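Local coordinates for protein cyanophage-like gp41-1 intein (Metagenome, PDB 6QAZ) that probably catalyses protein splicing, excising itself from a precursor and joining the flanking segments, as a naturally split intein of the HINT fold, at residues Asp27-Asn32 with Asn36-Val41; Tyr50-Glu55 with Met85-Lys90; Phe68-Gly73 with Gly79-Gly84. All blocks are in the same frame, centred on the assembly; numbering follows the deposited sequence.

In the fold
From the N terminus, contact 1 comes first and closes the shortest loop: strand 28-31 turns back through a two-residue connection into strand 34-41, forming a hairpin. The next strand, 45-54, opens contact 2, whose partner 86-89 follows some thirty residues later. Within that long excursion lies contact 3, where strand 68-70 meets the loop 79-84. Contacts 2 and 3 thus nest, share one hydrophobic region through I52 and F68, and have centres about 9 Å apart. Contact 1 lies in series with both, across the chain's centre and about 21 Å from contact 2 between centres, though L30 packs on K90. Strands of contacts 1 and 2 belong to one curled antiparallel sheet.

Contact 1. Residues Asp27-Asn32 with Asn36-Val41; sequences DLVLSN and NEVLNV
V29 and N36 face each other in a beta hairpin, strand 28-31 running back along strand 36-41 in the curled, all-beta fold characteristic of inteins. The hairpin is strongly twisted, its strand directions 131° apart.

Backbone bonds hold the pairing. V29 and N36 form an antiparallel hydrogen-bonded pair: V29 N gives to N36 O at 2.9 Å, and N36 N returns to V29 O at 2.8 Å. L28 and E37 make the adjoining non-hydrogen-bonded pair, and beyond it V38 N gives an almost straight bond to D27 O (2.8 Å, 171° at the hydrogen). Weak CA-H...O contacts, such as L28 CA to N36 O at 3.4 Å, fill in between.

Apolar contacts occupy the buried face of V29 and N36. V29 CG1 and V38 CG2 meet at 4.1 Å, the two side chains set roughly perpendicular; V29, compact and branched at CB, also touches V11, V113 and F119 on this buried side. On the other face, L28 CD2 lies over the backbone of E37, whose own side chain is extended and partly exposed, a setting that can probably tolerate a charge.

Polar groups are held from outside the hairpin. D27 is buried, but in one of its two modelled conformers its carboxylate takes a hydrogen bond from Q24 N and forms a salt bridge with K18. N36, with CG beside its backbone N (chi1 -67°), donates through ND2 to L118 O and N116 OD1; that same nitrogen packs 3.5 Å from S31 CB.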
loop_
_atom_site.group_PDB
_atom_site.type_symbol
_atom_site.label_atom_id
_atom_site.label_comp_id
_atom_site.label_asym_id
_atom_site.label_seq_id
_atom_site.Cartn_x
_atom_site.Cartn_y
_atom_site.Cartn_z
ATOM N N ASP A 27 -5.379 -15.707 -2.598
ATOM C CA ASP A 27 -5.872 -14.990 -1.407
ATOM C C ASP A 27 -6.815 -13.873 -1.846
ATOM O O ASP A 27 -6.791 -13.413 -2.986
ATOM C CB ASP A 27 -4.744 -14.358 -0.593
ATOM C CG ASP A 27 -4.134 -15.176 0.540
ATOM O OD1 ASP A 27 -4.879 -15.666 1.401
ATOM O OD2 ASP A 27 -2.884 -15.339 0.533
ATOM N N LEU A 28 -7.638 -13.442 -0.915
ATOM C CA LEU A 28 -8.558 -12.311 -1.081
ATOM C C LEU A 28 -8.154 -11.207 -0.104
ATOM O O LEU A 28 -7.947 -11.522 1.078
ATOM C CB LEU A 28 -9.980 -12.792 -0.808
ATOM C CG LEU A 28 -10.605 -13.646 -1.914
ATOM C CD1 LEU A 28 -11.803 -14.389 -1.395
ATOM C CD2 LEU A 28 -10.978 -12.804 -3.130
ATOM N N VAL A 29 -8.043 -9.973 -0.590
ATOM C CA VAL A 29 -7.629 -8.836 0.255
ATOM C C VAL A 29 -8.663 -7.741 0.185
ATOM O O VAL A 29 -9.178 -7.408 -0.899
ATOM C CB VAL A 29 -6.227 -8.341 -0.099
ATOM C CG1 VAL A 29 -5.185 -9.384 0.274
ATOM C CG2 VAL A 29 -6.083 -7.896 -1.537
ATOM N N LEU A 30 -8.950 -7.139 1.331
ATOM C CA LEU A 30 -10.042 -6.165 1.426
ATOM C C LEU A 30 -9.624 -4.833 0.823
ATOM O O LEU A 30 -8.547 -4.311 1.130
ATOM C CB LEU A 30 -10.426 -5.965 2.889
ATOM C CG LEU A 30 -11.615 -5.042 3.112
ATOM C CD1 LEU A 30 -12.902 -5.616 2.542
ATOM C CD2 LEU A 30 -11.777 -4.746 4.588
ATOM N N SER A 31 -10.514 -4.291 0.007
ATOM C CA SER A 31 -10.431 -2.953 -0.574
ATOM C C SER A 31 -11.624 -2.124 -0.122
ATOM O O SER A 31 -12.455 -2.587 0.668
ATOM C CB SER A 31 -10.397 -3.064 -2.083
ATOM O OG SER A 31 -11.688 -3.225 -2.606
ATOM N N ASN A 32 -11.742 -0.942 -0.685
ATOM C CA ASN A 32 -12.931 -0.087 -0.457
ATOM C C ASN A 32 -14.184 -0.652 -1.115
ATOM O O ASN A 32 -15.264 -0.188 -0.764
ATOM C CB ASN A 32 -12.658 1.342 -0.943
ATOM C CG ASN A 32 -12.262 1.422 -2.391
ATOM O OD1 ASN A 32 -11.444 0.650 -2.867
ATOM N ND2 ASN A 32 -12.839 2.362 -3.096
ATOM N N ASN A 36 -10.617 -8.184 -3.231
ATOM C CA ASN A 36 -10.014 -8.430 -4.530
ATOM C C ASN A 36 -9.131 -9.672 -4.478
ATOM O O ASN A 36 -8.439 -9.902 -3.465
ATOM C CB ASN A 36 -9.229 -7.212 -5.005
ATOM C CG ASN A 36 -10.106 -6.029 -5.302
ATOM O OD1 ASN A 36 -11.242 -6.196 -5.799
ATOM N ND2 ASN A 36 -9.641 -4.821 -5.024
ATOM N N GLU A 37 -9.151 -10.491 -5.525
ATOM C CA GLU A 37 -8.317 -11.697 -5.578
ATOM C C GLU A 37 -6.883 -11.309 -5.893
ATOM O O GLU A 37 -6.628 -10.516 -6.792
ATOM C CB GLU A 37 -8.804 -12.630 -6.701
ATOM C CG GLU A 37 -7.974 -13.899 -6.774
ATOM C CD GLU A 37 -8.168 -14.861 -7.912
ATOM O OE1 GLU A 37 -7.614 -16.006 -7.766
ATOM O OE2 GLU A 37 -8.803 -14.465 -8.949
ATOM N N VAL A 38 -5.948 -11.957 -5.213
ATOM C CA VAL A 38 -4.527 -11.819 -5.534
ATOM C C VAL A 38 -4.233 -12.681 -6.780
ATOM O O VAL A 38 -4.356 -13.913 -6.731
ATOM C CB VAL A 38 -3.654 -12.229 -4.361
ATOM C CG1 VAL A 38 -2.180 -12.116 -4.722
ATOM C CG2 VAL A 38 -3.972 -11.374 -3.133
ATOM N N LEU A 39 -3.911 -12.016 -7.870
ATOM C CA LEU A 39 -3.673 -12.641 -9.166
ATOM C C LEU A 39 -2.203 -12.960 -9.380
ATOM O O LEU A 39 -1.878 -13.886 -10.122
ATOM C CB LEU A 39 -4.155 -11.717 -10.283
ATOM C CG LEU A 39 -5.626 -11.345 -10.242
ATOM C CD1 LEU A 39 -5.985 -10.430 -11.365
ATOM C CD2 LEU A 39 -6.483 -12.580 -10.255
ATOM N N ASN A 40 -1.309 -12.178 -8.772
ATOM C CA ASN A 40 0.148 -12.372 -8.938
ATOM C C ASN A 40 0.827 -11.974 -7.656
ATOM O O ASN A 40 0.438 -10.998 -7.011
ATOM C CB ASN A 40 0.749 -11.507 -10.043
ATOM C CG ASN A 40 0.097 -11.670 -11.381
ATOM O OD1 ASN A 40 -0.984 -11.111 -11.615
ATOM N ND2 ASN A 40 0.747 -12.440 -12.226
ATOM N N VAL A 41 1.876 -12.707 -7.343
ATOM C CA VAL A 41 2.875 -12.290 -6.342
ATOM C C VAL A 41 4.182 -12.203 -7.114
ATOM O O VAL A 41 4.742 -13.232 -7.518
ATOM C CB VAL A 41 2.937 -13.201 -5.128
ATOM C CG1 VAL A 41 3.990 -12.710 -4.166
ATOM C CG2 VAL A 41 1.587 -13.329 -4.466
#

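Contact 2. Residues Tyr50-Glu55 with Met85-Lys90; sequences YKITLE and MCLYVK
L54 reaches across to both L87 and V89, one methyl for each, and forms the centre of a wholly apolar contact. The strands do not pair: segments 50-54 and 86-89 run at 77° to one another with axes 9.0 Å apart, a separation bridged by side chains alone.

The closer of the two leucine contacts is L54 CD1 against V89 CG1 at 3.5 Å, a tight, slightly compressed methyl-to-methyl approach in which the side chains lie antiparallel alongside one another. The other branch, L54 CD2, meets L87 CD1 at 4.1 Å, and here one leucine is turned nearly square to the other. A chi1 of -55° sets CG of L54 anti to the carbonyl carbon, and the fork there gives CD1 to V89 and CD2 to L87, two neighbours that lie on the same side of strand 86-89. Forked leucines suit this gap, whereas V89, shorter and branched at CB, offers a methyl close to its own backbone.

I52, two residues earlier on the same side of its strand, extends the apolar surface: its CG2 touches L87 CD1 at 4.2 Å. F68 lies against both I52 and L87, and I97 of strand 93-113 touches L54.

Both strands pair separately with the long strand 93-113, so this is the inward packing of a curled antiparallel sheet, as in the hydrophobic core of the HINT fold.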
loop_
_atom_site.group_PDB
_atom_site.type_symbol
_atom_site.label_atom_id
_atom_site.label_comp_id
_atom_site.label_asym_id
_atom_site.label_seq_id
_atom_site.Cartn_x
_atom_site.Cartn_y
_atom_site.Cartn_z
ATOM N N TYR A 50 10.606 4.120 1.796
ATOM C CA TYR A 50 10.102 5.384 2.322
ATOM C C TYR A 50 8.969 5.075 3.274
ATOM O O TYR A 50 8.153 4.199 3.018
ATOM C CB TYR A 50 9.527 6.265 1.210
ATOM C CG TYR A 50 10.536 6.653 0.182
ATOM C CD1 TYR A 50 10.912 5.766 -0.815
ATOM C CD2 TYR A 50 11.137 7.899 0.196
ATOM C CE1 TYR A 50 11.881 6.059 -1.739
ATOM C CE2 TYR A 50 12.088 8.237 -0.768
ATOM C CZ TYR A 50 12.488 7.292 -1.701
ATOM O OH TYR A 50 13.436 7.557 -2.658
ATOM N N LYS A 51 8.899 5.825 4.365
ATOM C CA LYS A 51 7.794 5.714 5.319
ATOM C C LYS A 51 6.868 6.907 5.164
ATOM O O LYS A 51 7.323 8.061 5.305
ATOM C CB LYS A 51 8.306 5.634 6.760
ATOM C CG LYS A 51 7.208 5.423 7.784
ATOM C CD LYS A 51 7.730 5.229 9.169
ATOM C CE LYS A 51 8.628 6.336 9.634
ATOM N NZ LYS A 51 8.867 6.245 11.094
ATOM N N ILE A 52 5.603 6.639 4.972
ATOM C CA ILE A 52 4.547 7.657 4.977
ATOM C C ILE A 52 3.814 7.561 6.295
ATOM O O ILE A 52 3.355 6.471 6.654
ATOM C CB ILE A 52 3.594 7.424 3.790
ATOM C CG1 ILE A 52 4.343 7.462 2.472
ATOM C CG2 ILE A 52 2.454 8.412 3.845
ATOM C CD1 ILE A 52 3.521 7.066 1.285
ATOM N N THR A 53 3.689 8.669 7.007
ATOM C CA THR A 53 2.969 8.735 8.286
ATOM C C THR A 53 1.798 9.693 8.147
ATOM O O THR A 53 2.001 10.852 7.708
ATOM C CB THR A 53 3.874 9.202 9.432
ATOM O OG1 THR A 53 5.018 8.333 9.496
ATOM C CG2 THR A 53 3.154 9.211 10.762
ATOM N N LEU A 54 0.601 9.257 8.516
ATOM C CA LEU A 54 -0.598 10.078 8.438
ATOM C C LEU A 54 -0.896 10.730 9.781
ATOM O O LEU A 54 -0.358 10.368 10.833
ATOM C CB LEU A 54 -1.796 9.226 8.003
ATOM C CG LEU A 54 -1.606 8.448 6.695
ATOM C CD1 LEU A 54 -2.880 7.763 6.335
ATOM C CD2 LEU A 54 -1.120 9.343 5.563
ATOM N N GLU A 55 -1.831 11.676 9.750
ATOM C CA GLU A 55 -2.153 12.492 10.943
ATOM C C GLU A 55 -2.823 11.654 12.037
ATOM O O GLU A 55 -2.848 12.128 13.188
ATOM C CB GLU A 55 -2.989 13.689 10.567
ATOM C CG GLU A 55 -4.310 13.326 10.009
ATOM C CD GLU A 55 -5.214 14.505 9.690
ATOM O OE1 GLU A 55 -5.182 15.523 10.445
ATOM O OE2 GLU A 55 -5.857 14.501 8.621
ATOM N N MET A 85 -0.743 16.421 1.434
ATOM C CA MET A 85 -1.766 15.723 0.632
ATOM C C MET A 85 -2.458 14.718 1.520
ATOM O O MET A 85 -1.976 14.442 2.608
ATOM C CB MET A 85 -1.115 15.046 -0.570
ATOM C CG MET A 85 -0.550 16.059 -1.543
ATOM S SD MET A 85 0.201 15.203 -2.926
ATOM C CE MET A 85 0.714 16.582 -3.931
ATOM N N CYS A 86 -3.617 14.230 1.102
ATOM C CA CYS A 86 -4.389 13.279 1.890
ATOM C C CYS A 86 -4.471 11.921 1.196
ATOM O O CYS A 86 -4.630 11.825 -0.019
ATOM C CB CYS A 86 -5.808 13.756 2.086
ATOM S SG CYS A 86 -5.892 15.261 3.099
ATOM N N LEU A 87 -4.392 10.882 2.022
ATOM C CA LEU A 87 -4.698 9.512 1.624
ATOM C C LEU A 87 -6.036 9.107 2.224
ATOM O O LEU A 87 -6.543 9.752 3.115
ATOM C CB LEU A 87 -3.586 8.548 2.039
ATOM C CG LEU A 87 -2.203 8.849 1.483
ATOM C CD1 LEU A 87 -1.225 7.748 1.838
ATOM C CD2 LEU A 87 -2.232 9.063 -0.025
ATOM N N TYR A 88 -6.575 7.997 1.747
ATOM C CA TYR A 88 -7.798 7.421 2.309
ATOM C C TYR A 88 -7.430 6.344 3.303
ATOM O O TYR A 88 -6.573 5.497 3.020
ATOM C CB TYR A 88 -8.656 6.821 1.199
ATOM C CG TYR A 88 -9.155 7.819 0.185
ATOM C CD1 TYR A 88 -10.299 8.557 0.412
ATOM C CD2 TYR A 88 -8.468 8.043 -0.996
ATOM C CE1 TYR A 88 -10.753 9.472 -0.530
ATOM C CE2 TYR A 88 -8.899 8.953 -1.941
ATOM C CZ TYR A 88 -10.052 9.674 -1.712
ATOM O OH TYR A 88 -10.435 10.617 -2.633
ATOM N N VAL A 89 -8.124 6.333 4.434
ATOM C CA VAL A 89 -7.969 5.271 5.438
ATOM C C VAL A 89 -9.282 4.537 5.545
ATOM O O VAL A 89 -10.319 4.989 5.087
ATOM C CB VAL A 89 -7.499 5.803 6.798
ATOM C CG1 VAL A 89 -6.179 6.509 6.647
ATOM C CG2 VAL A 89 -8.539 6.640 7.508
ATOM N N LYS A 90 -9.261 3.390 6.172
ATOM C CA LYS A 90 -10.494 2.595 6.228
ATOM C C LYS A 90 -11.517 3.405 7.005
ATOM O O LYS A 90 -11.208 3.920 8.053
ATOM C CB LYS A 90 -10.239 1.199 6.769
ATOM C CG LYS A 90 -11.388 0.222 6.599
ATOM C CD LYS A 90 -11.035 -1.201 7.048
ATOM C CE LYS A 90 -12.263 -2.044 7.295
ATOM N NZ LYS A 90 -11.918 -3.284 8.024
#

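Contact 3. Residues Phe68-Gly73 with Gly79-Gly84; sequences FPTQTG and GGLKEG
No backbone hydrogen bond joins F68-G73 to G79-G84: the former is a weakly bonded strand running into a type I turn from T70 to G73, the latter an irregular loop, and their nearest CA atoms, those of F68 and L81, stand 8.7 Å apart.

One leucine spans that distance. With CG opposite the backbone N (chi1 -176°), the L81 side chain reaches across to the strand, and the fork at CG parts CD2, which goes to F68, from CD1, which goes to T70. L81 CD2 comes obliquely to the F68 ring, 3.8 Å from F68 CD1, the long directions of the two side chains being close to perpendicular. L81 CD1 meets T70 CG2 at 4.0 Å, and this pair lies side by side, pointing opposite ways. A forked, purely apolar residue suits this buried place between an aromatic ring and a methyl.

T70 serves two purposes. Its methyl faces L81, while OG1, set between the backbone N and the carbonyl carbon (chi1 81°), stays over the turn. There it donates to G73 O at 2.7 Å, in the carbonyl plane and on a lone pair, and accepts from T72 N at 3.0 Å, which makes an ST turn. The turn itself is closed by G73 N bonding to T70 O at 3.1 Å. G73 suits the turn's end because its positive phi (115°) is readily adopted only by glycine.

F68 stacks edge-to-face with H66, and its backbone bonds to M75 of strand 73-75. L87 of strand 86-89 packs on T70 and L81, while M75 of strand 73-75 and I97 of strand 93-113 also touch L81, placing this small apolar cluster between the hairpin 68-75 and the main sheet.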
loop_
_atom_site.group_PDB
_atom_site.type_symbol
_atom_site.label_atom_id
_atom_site.label_comp_id
_atom_site.label_asym_id
_atom_site.label_seq_id
_atom_site.Cartn_x
_atom_site.Cartn_y
_atom_site.Cartn_z
ATOM N N PHE A 68 -0.662 5.295 -4.664
ATOM C CA PHE A 68 -1.795 5.427 -3.744
ATOM C C PHE A 68 -2.895 6.252 -4.390
ATOM O O PHE A 68 -2.619 7.285 -5.010
ATOM C CB PHE A 68 -1.414 6.193 -2.472
ATOM C CG PHE A 68 -0.403 5.487 -1.629
ATOM C CD1 PHE A 68 0.960 5.562 -1.927
ATOM C CD2 PHE A 68 -0.799 4.726 -0.534
ATOM C CE1 PHE A 68 1.888 4.870 -1.179
ATOM C CE2 PHE A 68 0.137 4.079 0.237
ATOM C CZ PHE A 68 1.476 4.145 -0.094
ATOM N N PRO A 69 -4.154 5.899 -4.162
ATOM C CA PRO A 69 -5.255 6.750 -4.592
ATOM C C PRO A 69 -5.262 8.018 -3.760
ATOM O O PRO A 69 -5.064 8.001 -2.549
ATOM C CB PRO A 69 -6.504 5.908 -4.377
ATOM C CG PRO A 69 -6.117 4.844 -3.437
ATOM C CD PRO A 69 -4.629 4.652 -3.566
ATOM N N THR A 70 -5.544 9.131 -4.421
ATOM C CA THR A 70 -5.685 10.446 -3.786
ATOM C C THR A 70 -6.889 11.122 -4.431
ATOM O O THR A 70 -7.420 10.664 -5.441
ATOM C CB THR A 70 -4.432 11.313 -3.951
ATOM O OG1 THR A 70 -4.415 11.936 -5.248
ATOM C CG2 THR A 70 -3.144 10.585 -3.667
ATOM N N GLN A 71 -7.242 12.286 -3.909
ATOM C CA GLN A 71 -8.324 13.065 -4.520
ATOM C C GLN A 71 -8.000 13.518 -5.943
ATOM O O GLN A 71 -8.955 13.857 -6.680
ATOM C CB GLN A 71 -8.622 14.299 -3.664
ATOM C CG GLN A 71 -9.317 13.939 -2.345
ATOM C CD GLN A 71 -9.306 15.100 -1.378
ATOM O OE1 GLN A 71 -8.264 15.465 -0.864
ATOM N NE2 GLN A 71 -10.461 15.705 -1.198
ATOM N N THR A 72 -6.748 13.544 -6.341
ATOM C CA THR A 72 -6.402 13.930 -7.721
ATOM C C THR A 72 -6.105 12.736 -8.611
ATOM O O THR A 72 -5.834 12.951 -9.801
ATOM C CB THR A 72 -5.222 14.893 -7.700
ATOM O OG1 THR A 72 -4.072 14.240 -7.173
ATOM C CG2 THR A 72 -5.516 16.147 -6.907
ATOM N N GLY A 73 -6.245 11.525 -8.123
ATOM C CA GLY A 73 -5.867 10.326 -8.864
ATOM C C GLY A 73 -4.718 9.598 -8.191
ATOM O O GLY A 73 -4.242 9.966 -7.121
ATOM N N GLY A 79 6.339 10.815 -8.258
ATOM C CA GLY A 79 5.424 11.730 -8.962
ATOM C C GLY A 79 4.890 12.853 -8.116
ATOM O O GLY A 79 4.018 13.576 -8.601
ATOM N N GLY A 80 5.433 13.064 -6.928
ATOM C CA GLY A 80 5.101 14.258 -6.139
ATOM C C GLY A 80 4.200 14.029 -4.956
ATOM O O GLY A 80 3.809 15.000 -4.300
ATOM N N LEU A 81 3.853 12.780 -4.614
ATOM C CA LEU A 81 3.078 12.566 -3.373
ATOM C C LEU A 81 3.892 13.128 -2.211
ATOM O O LEU A 81 5.067 12.803 -2.082
ATOM C CB LEU A 81 2.838 11.079 -3.182
ATOM C CG LEU A 81 1.960 10.712 -1.994
ATOM C CD1 LEU A 81 0.542 11.237 -2.179
ATOM C CD2 LEU A 81 1.916 9.218 -1.842
ATOM N N LYS A 82 3.295 13.980 -1.392
ATOM C CA LYS A 82 4.067 14.696 -0.355
ATOM C C LYS A 82 3.173 15.055 0.819
ATOM O O LYS A 82 1.935 15.008 0.791
ATOM C CB LYS A 82 4.669 15.953 -0.942
ATOM C CG LYS A 82 3.636 16.904 -1.425
ATOM C CD LYS A 82 4.234 18.209 -1.946
ATOM C CE LYS A 82 5.176 18.088 -3.137
ATOM N NZ LYS A 82 4.493 17.661 -4.395
ATOM N N GLU A 83 3.881 15.456 1.846
ATOM C CA GLU A 83 3.246 15.951 3.067
ATOM C C GLU A 83 2.208 17.021 2.708
ATOM O O GLU A 83 2.447 17.888 1.841
ATOM C CB GLU A 83 4.318 16.466 4.023
ATOM C CG GLU A 83 5.337 15.395 4.395
ATOM C CD GLU A 83 6.742 15.868 4.752
ATOM O OE1 GLU A 83 6.900 17.043 5.217
ATOM O OE2 GLU A 83 7.695 15.061 4.462
ATOM N N GLY A 84 1.082 16.957 3.395
ATOM C CA GLY A 84 -0.021 17.888 3.224
ATOM C C GLY A 84 -1.070 17.415 2.265
ATOM O O GLY A 84 -2.166 17.993 2.246
#